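Local structure of glycosyltransferase-stabilizing protein Gtf2 (Streptococcus gordonii, 5E9T) at residues B[89-94]-B[103-108]; B[208-213]-B[239-244]. The protein pairs with the glycosyltransferase Gtf1 (GtfA) in a heterotetramer that attaches the first GlcNAc to the serine-rich adhesin GspB, and binds this substrate. One frame throughout, in Å; residues are numbered along the deposited sequence.

Contact 1 (B[89-94]-B[103-108])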
loop_
_atom_site.group_PDB
_atom_site.type_symbol
_atom_site.label_atom_id
_atom_site.label_comp_id
_atom_site.label_asym_id
_atom_site.label_seq_id
_atom_site.Cartn_x
_atom_site.Cartn_y
_atom_site.Cartn_z
ATOM N N ALA B 89 -2.177 7.498 10.844
ATOM C CA ALA B 89 -2.061 8.786 11.506
ATOM C C ALA B 89 -1.293 8.663 12.816
ATOM O O ALA B 89 -1.168 7.580 13.393
ATOM C CB ALA B 89 -3.440 9.398 11.768
ATOM N N ARG B 90 -0.771 9.798 13.270
ATOM C CA ARG B 90 -0.280 9.966 14.632
ATOM C C ARG B 90 -1.208 10.924 15.363
ATOM O O ARG B 90 -1.480 12.024 14.869
ATOM C CB ARG B 90 1.147 10.515 14.656
ATOM C CG ARG B 90 2.090 9.843 13.691
ATOM C CD ARG B 90 3.536 10.077 14.086
ATOM N NE ARG B 90 4.444 9.391 13.174
ATOM C CZ ARG B 90 4.800 9.868 11.986
ATOM N NH1 ARG B 90 4.326 11.035 11.572
ATOM N NH2 ARG B 90 5.629 9.179 11.214
ATOM N N ILE B 91 -1.696 10.510 16.528
ATOM C CA ILE B 91 -2.526 11.362 17.373
ATOM C C ILE B 91 -1.643 11.944 18.465
ATOM O O ILE B 91 -1.046 11.201 19.254
ATOM C CB ILE B 91 -3.709 10.590 17.975
ATOM C CG1 ILE B 91 -4.693 10.190 16.885
ATOM C CG2 ILE B 91 -4.392 11.428 19.040
ATOM C CD1 ILE B 91 -5.112 8.755 16.971
ATOM N N HIS B 92 -1.562 13.269 18.514
ATOM C CA HIS B 92 -0.697 13.968 19.450
ATOM C C HIS B 92 -1.506 14.504 20.619
ATOM O O HIS B 92 -2.618 15.012 20.444
ATOM C CB HIS B 92 0.047 15.105 18.755
ATOM C CG HIS B 92 1.048 14.630 17.753
ATOM N ND1 HIS B 92 2.208 13.980 18.115
ATOM C CD2 HIS B 92 1.060 14.698 16.401
ATOM C CE1 HIS B 92 2.896 13.673 17.030
ATOM N NE2 HIS B 92 2.221 14.098 15.976
ATOM N N TYR B 93 -0.931 14.396 21.811
ATOM C CA TYR B 93 -1.649 14.666 23.045
ATOM C C TYR B 93 -1.501 16.125 23.452
ATOM O O TYR B 93 -0.381 16.634 23.565
ATOM C CB TYR B 93 -1.138 13.753 24.157
ATOM C CG TYR B 93 -1.596 12.327 23.999
ATOM C CD1 TYR B 93 -2.775 12.034 23.332
ATOM C CD2 TYR B 93 -0.853 11.272 24.515
ATOM C CE1 TYR B 93 -3.206 10.733 23.183
ATOM C CE2 TYR B 93 -1.278 9.967 24.375
ATOM C CZ TYR B 93 -2.454 9.704 23.705
ATOM O OH TYR B 93 -2.886 8.407 23.555
ATOM N N ALA B 94 -2.634 16.792 23.658
ATOM C CA ALA B 94 -2.618 18.098 24.299
ATOM C C ALA B 94 -2.053 17.954 25.698
ATOM O O ALA B 94 -2.499 17.099 26.469
ATOM C CB ALA B 94 -4.027 18.684 24.359
ATOM N N LYS B 103 -4.950 16.832 20.733
ATOM C CA LYS B 103 -4.521 18.143 20.270
ATOM C C LYS B 103 -4.484 18.188 18.745
ATOM O O LYS B 103 -5.180 18.995 18.122
ATOM C CB LYS B 103 -3.144 18.468 20.863
ATOM C CG LYS B 103 -2.359 19.569 20.167
ATOM C CD LYS B 103 -0.950 19.639 20.746
ATOM C CE LYS B 103 -0.026 20.511 19.916
ATOM N NZ LYS B 103 1.403 20.190 20.208
ATOM N N GLN B 104 -3.668 17.330 18.138
ATOM C CA GLN B 104 -3.432 17.344 16.703
ATOM C C GLN B 104 -3.255 15.910 16.219
ATOM O O GLN B 104 -2.521 15.137 16.840
ATOM C CB GLN B 104 -2.194 18.194 16.410
ATOM C CG GLN B 104 -1.607 18.103 15.026
ATOM C CD GLN B 104 -0.258 18.797 14.963
ATOM O OE1 GLN B 104 0.102 19.552 15.870
ATOM N NE2 GLN B 104 0.497 18.542 13.902
ATOM N N VAL B 105 -3.915 15.556 15.117
ATOM C CA VAL B 105 -3.771 14.236 14.509
ATOM C C VAL B 105 -3.109 14.395 13.145
ATOM O O VAL B 105 -3.577 15.172 12.304
ATOM C CB VAL B 105 -5.120 13.500 14.406
ATOM C CG1 VAL B 105 -6.163 14.341 13.691
ATOM C CG2 VAL B 105 -4.941 12.165 13.706
ATOM N N ASP B 106 -2.016 13.659 12.931
ATOM C CA ASP B 106 -1.145 13.818 11.768
ATOM C C ASP B 106 -1.355 12.648 10.815
ATOM O O ASP B 106 -0.887 11.539 11.084
ATOM C CB ASP B 106 0.314 13.879 12.211
ATOM C CG ASP B 106 0.774 15.282 12.528
ATOM O OD1 ASP B 106 -0.064 16.205 12.480
ATOM O OD2 ASP B 106 1.973 15.455 12.837
ATOM N N TRP B 107 -1.998 12.902 9.678
ATOM C CA TRP B 107 -2.273 11.850 8.707
ATOM C C TRP B 107 -1.082 11.639 7.780
ATOM O O TRP B 107 -0.400 12.591 7.391
ATOM C CB TRP B 107 -3.524 12.181 7.895
ATOM C CG TRP B 107 -4.771 12.106 8.708
ATOM C CD1 TRP B 107 -5.441 13.147 9.274
ATOM C CD2 TRP B 107 -5.492 10.921 9.069
ATOM N NE1 TRP B 107 -6.540 12.688 9.959
ATOM C CE2 TRP B 107 -6.594 11.323 9.848
ATOM C CE3 TRP B 107 -5.315 9.558 8.805
ATOM C CZ2 TRP B 107 -7.514 10.415 10.367
ATOM C CZ3 TRP B 107 -6.231 8.659 9.322
ATOM C CH2 TRP B 107 -7.315 9.091 10.093
ATOM N N LEU B 108 -0.843 10.382 7.420
ATOM C CA LEU B 108 0.294 10.002 6.596
ATOM C C LEU B 108 -0.189 9.348 5.308
ATOM O O LEU B 108 -1.338 8.912 5.205
ATOM C CB LEU B 108 1.227 9.030 7.337
ATOM C CG LEU B 108 1.564 9.361 8.792
ATOM C CD1 LEU B 108 2.443 8.279 9.403
ATOM C CD2 LEU B 108 2.226 10.720 8.895
#
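The carbonyl oxygen of His-92 is shared by two consecutive amides of the opposite strand: Lys-103 N reaches His-92 O at 3.0 Å, and Gln-104 N adds a weak bond. Two residues facing one make a classic beta bulge. Beyond it the antiparallel pairing is regular, with His-92/Gln-104 and Arg-90/Asp-106 as hydrogen-bonded pairs; His-92 N donates to Gln-104 O at 2.7 Å.

The face of His-92, Gln-104 and Asp-106 is polar. Gln-104 NE2 approaches Asp-106 OD1 from the syn side at 2.8 Å, and Ser-117 OG binds the same oxygen. With CG anti to the carbonyl carbon (chi1 -68°), the His-92 imidazole brings NE2 to Asp-106 OD2 in a weak, bent bond (3.4 Å), ring and carboxylate turned 79° against each other. Farther along, Leu-108 CD1 lies over one face of the Arg-90 guanidinium.

The face of Ala-89, Ile-91, Val-105 and Trp-107 is mainly apolar. Ala-89 CB sits over the Trp-107 indole, a CH-pi contact 3.7 Å from the six-ring centroid; the indole NE1 bonds to Glu-118. The side chains of Ile-91 and Val-105 lie side by side, pointing the same way, with Ile-91 CG1 3.8 Å from Val-105 CG2.

Trp-107 also makes a cation-pi contact with Arg-188 of the neighbouring Gtf1 chain. Within Gtf2 the hairpin belongs to a long antiparallel meander, flanked by strand 79-83 beyond 89-94 and strand 114-120 beyond 103-108.

Contact 2 (B[208-213]-B[239-244])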
loop_
_atom_site.group_PDB
_atom_site.type_symbol
_atom_site.label_atom_id
_atom_site.label_comp_id
_atom_site.label_asym_id
_atom_site.label_seq_id
_atom_site.Cartn_x
_atom_site.Cartn_y
_atom_site.Cartn_z
ATOM N N SER B 208 5.475 48.586 13.456
ATOM C CA SER B 208 4.747 49.100 12.303
ATOM C C SER B 208 3.621 50.060 12.670
ATOM O O SER B 208 2.940 50.567 11.773
ATOM C CB SER B 208 4.190 47.932 11.484
ATOM O OG SER B 208 3.563 46.975 12.321
ATOM N N LEU B 209 3.382 50.290 13.959
ATOM C CA LEU B 209 2.377 51.242 14.417
ATOM C C LEU B 209 2.954 52.601 14.813
ATOM O O LEU B 209 2.225 53.419 15.384
ATOM C CB LEU B 209 1.563 50.648 15.568
ATOM C CG LEU B 209 0.179 50.166 15.114
ATOM C CD1 LEU B 209 -0.545 49.437 16.228
ATOM C CD2 LEU B 209 -0.650 51.340 14.612
ATOM N N THR B 210 4.246 52.846 14.559
ATOM C CA THR B 210 4.893 54.085 15.001
ATOM C C THR B 210 4.094 55.331 14.631
ATOM O O THR B 210 4.115 56.323 15.371
ATOM C CB THR B 210 6.302 54.186 14.408
ATOM O OG1 THR B 210 7.034 52.987 14.699
ATOM C CG2 THR B 210 7.060 55.386 14.986
ATOM N N GLY B 211 3.388 55.306 13.496
ATOM C CA GLY B 211 2.567 56.448 13.118
ATOM C C GLY B 211 1.576 56.847 14.193
ATOM O O GLY B 211 1.341 58.034 14.427
ATOM N N ARG B 212 0.968 55.863 14.849
ATOM C CA ARG B 212 0.075 56.116 15.969
ATOM C C ARG B 212 0.872 56.312 17.261
ATOM O O ARG B 212 1.988 55.803 17.411
ATOM C CB ARG B 212 -0.927 54.966 16.100
ATOM C CG ARG B 212 -1.998 55.170 17.147
ATOM C CD ARG B 212 -1.632 54.450 18.423
ATOM N NE ARG B 212 -2.433 54.897 19.553
ATOM C CZ ARG B 212 -3.723 54.628 19.699
ATOM N NH1 ARG B 212 -4.377 55.074 20.762
ATOM N NH2 ARG B 212 -4.358 53.913 18.782
ATOM N N ALA B 213 0.283 57.056 18.198
ATOM C CA ALA B 213 0.957 57.465 19.425
ATOM C C ALA B 213 0.598 56.550 20.591
ATOM O O ALA B 213 -0.581 56.287 20.852
ATOM C CB ALA B 213 0.615 58.913 19.780
ATOM N N SER B 239 15.041 55.844 18.372
ATOM C CA SER B 239 14.373 56.541 19.461
ATOM C C SER B 239 12.884 56.792 19.242
ATOM O O SER B 239 12.207 57.223 20.183
ATOM C CB SER B 239 15.060 57.889 19.714
ATOM O OG SER B 239 14.459 58.907 18.936
ATOM N N GLN B 240 12.351 56.534 18.049
ATOM C CA GLN B 240 10.968 56.872 17.740
ATOM C C GLN B 240 9.986 55.724 17.919
ATOM O O GLN B 240 8.773 55.964 17.874
ATOM C CB GLN B 240 10.856 57.397 16.304
ATOM C CG GLN B 240 11.228 58.862 16.116
ATOM C CD GLN B 240 11.899 59.103 14.796
ATOM O OE1 GLN B 240 11.275 58.986 13.747
ATOM N NE2 GLN B 240 13.181 59.446 14.832
ATOM N N LEU B 241 10.460 54.495 18.112
ATOM C CA LEU B 241 9.561 53.348 18.074
ATOM C C LEU B 241 8.631 53.348 19.283
ATOM O O LEU B 241 8.957 53.878 20.349
ATOM C CB LEU B 241 10.359 52.046 18.016
ATOM C CG LEU B 241 11.171 51.819 16.736
ATOM C CD1 LEU B 241 12.017 50.563 16.855
ATOM C CD2 LEU B 241 10.257 51.742 15.518
ATOM N N ARG B 242 7.453 52.744 19.105
ATOM C CA ARG B 242 6.462 52.741 20.176
ATOM C C ARG B 242 6.989 52.062 21.430
ATOM O O ARG B 242 6.629 52.451 22.543
ATOM C CB ARG B 242 5.173 52.067 19.708
ATOM C CG ARG B 242 4.321 52.927 18.797
ATOM C CD ARG B 242 3.033 52.209 18.460
ATOM N NE ARG B 242 2.432 51.608 19.646
ATOM C CZ ARG B 242 1.193 51.852 20.059
ATOM N NH1 ARG B 242 0.417 52.676 19.374
ATOM N NH2 ARG B 242 0.726 51.262 21.152
ATOM N N THR B 243 7.858 51.074 21.282
ATOM C CA THR B 243 8.429 50.361 22.419
ATOM C C THR B 243 9.843 50.878 22.655
ATOM O O THR B 243 10.721 50.710 21.803
ATOM C CB THR B 243 8.412 48.856 22.167
ATOM O OG1 THR B 243 9.530 48.478 21.355
ATOM C CG2 THR B 243 7.166 48.511 21.439
ATOM N N GLN B 244 10.024 51.614 23.754
ATOM C CA GLN B 244 11.337 52.008 24.257
ATOM C C GLN B 244 11.790 51.227 25.493
ATOM O O GLN B 244 12.810 51.584 26.095
ATOM C CB GLN B 244 11.365 53.514 24.519
ATOM C CG GLN B 244 11.476 54.314 23.226
ATOM C CD GLN B 244 12.914 54.466 22.767
ATOM O OE1 GLN B 244 13.812 54.681 23.577
ATOM N NE2 GLN B 244 13.142 54.328 21.466
#
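Gln-240 meets the loop 208-213 through its backbone: its carbonyl oxygen lies 3.4 Å from Thr-210 CG2, a van der Waals contact to the methyl branch. At Leu-241 the CB starts away from the loop, but the end of the side chain comes back, and its CD2 lies 3.6 Å from Thr-210 OG1. Thr-210 thus meets both residues, its methyl turned to the carbonyl and its hydroxyl passing the leucine. That hydroxyl has its polar partner at the end of helix 201-207, in the carbonyl of His-207.

Arg-242 carries most of the contact. Its CB points at the loop, and the chain, with CG anti to the carbonyl carbon (chi1 -76°), runs straight to CD before it bends at chi3 (45°). CG passes Thr-210 CA, and CD packs against Leu-209, 3.6 Å from its CB and 3.4 Å from its carbonyl oxygen. That same oxygen, Leu-209 O, accepts the amide Arg-212 N at 2.8 Å, which closes a beta turn through Thr-210 and Gly-211, and the methylenes of Arg-242 lie against this turn. Past the bend the guanidinium turns to the interior, where NH2 forms a salt bridge with Asp-216 on strand 216-219 and a hydrogen bond to Leu-191 O.

Arg-212 crosses near this group, though the detailed placing of the two guanidinium groups is doubtful. Arg-212 NE donates to Ala-213 O at 2.7 Å, from above the carbonyl plane. With both cations turned to acceptors of their own, the two segments meet through aliphatic carbons and carbonyl oxygens rather than by polar bonds, and Asp-216 probably offsets the charge of the buried Arg-242.

The two contacts lie in different parts of the chain, their centres about 41 Å apart and their nearest atoms about 28 Å. Contact 1 joins adjacent strands of the antiparallel meander, where backbone hydrogen bonds set the register and each face has its own chemistry; seven of its twelve touching residues are buried, and one end reaches Gtf1. Contact 2 lies where the chain enters strands 216-219 and 243-247 of the Rossmann-like parallel sheet. Nearer the surface, with two of seven touching residues buried and three exposed, it covers about half as much area (281 against 587 Å²) and relies on van der Waals contacts around one arginine whose polar bonds go to neighbouring parts of that domain.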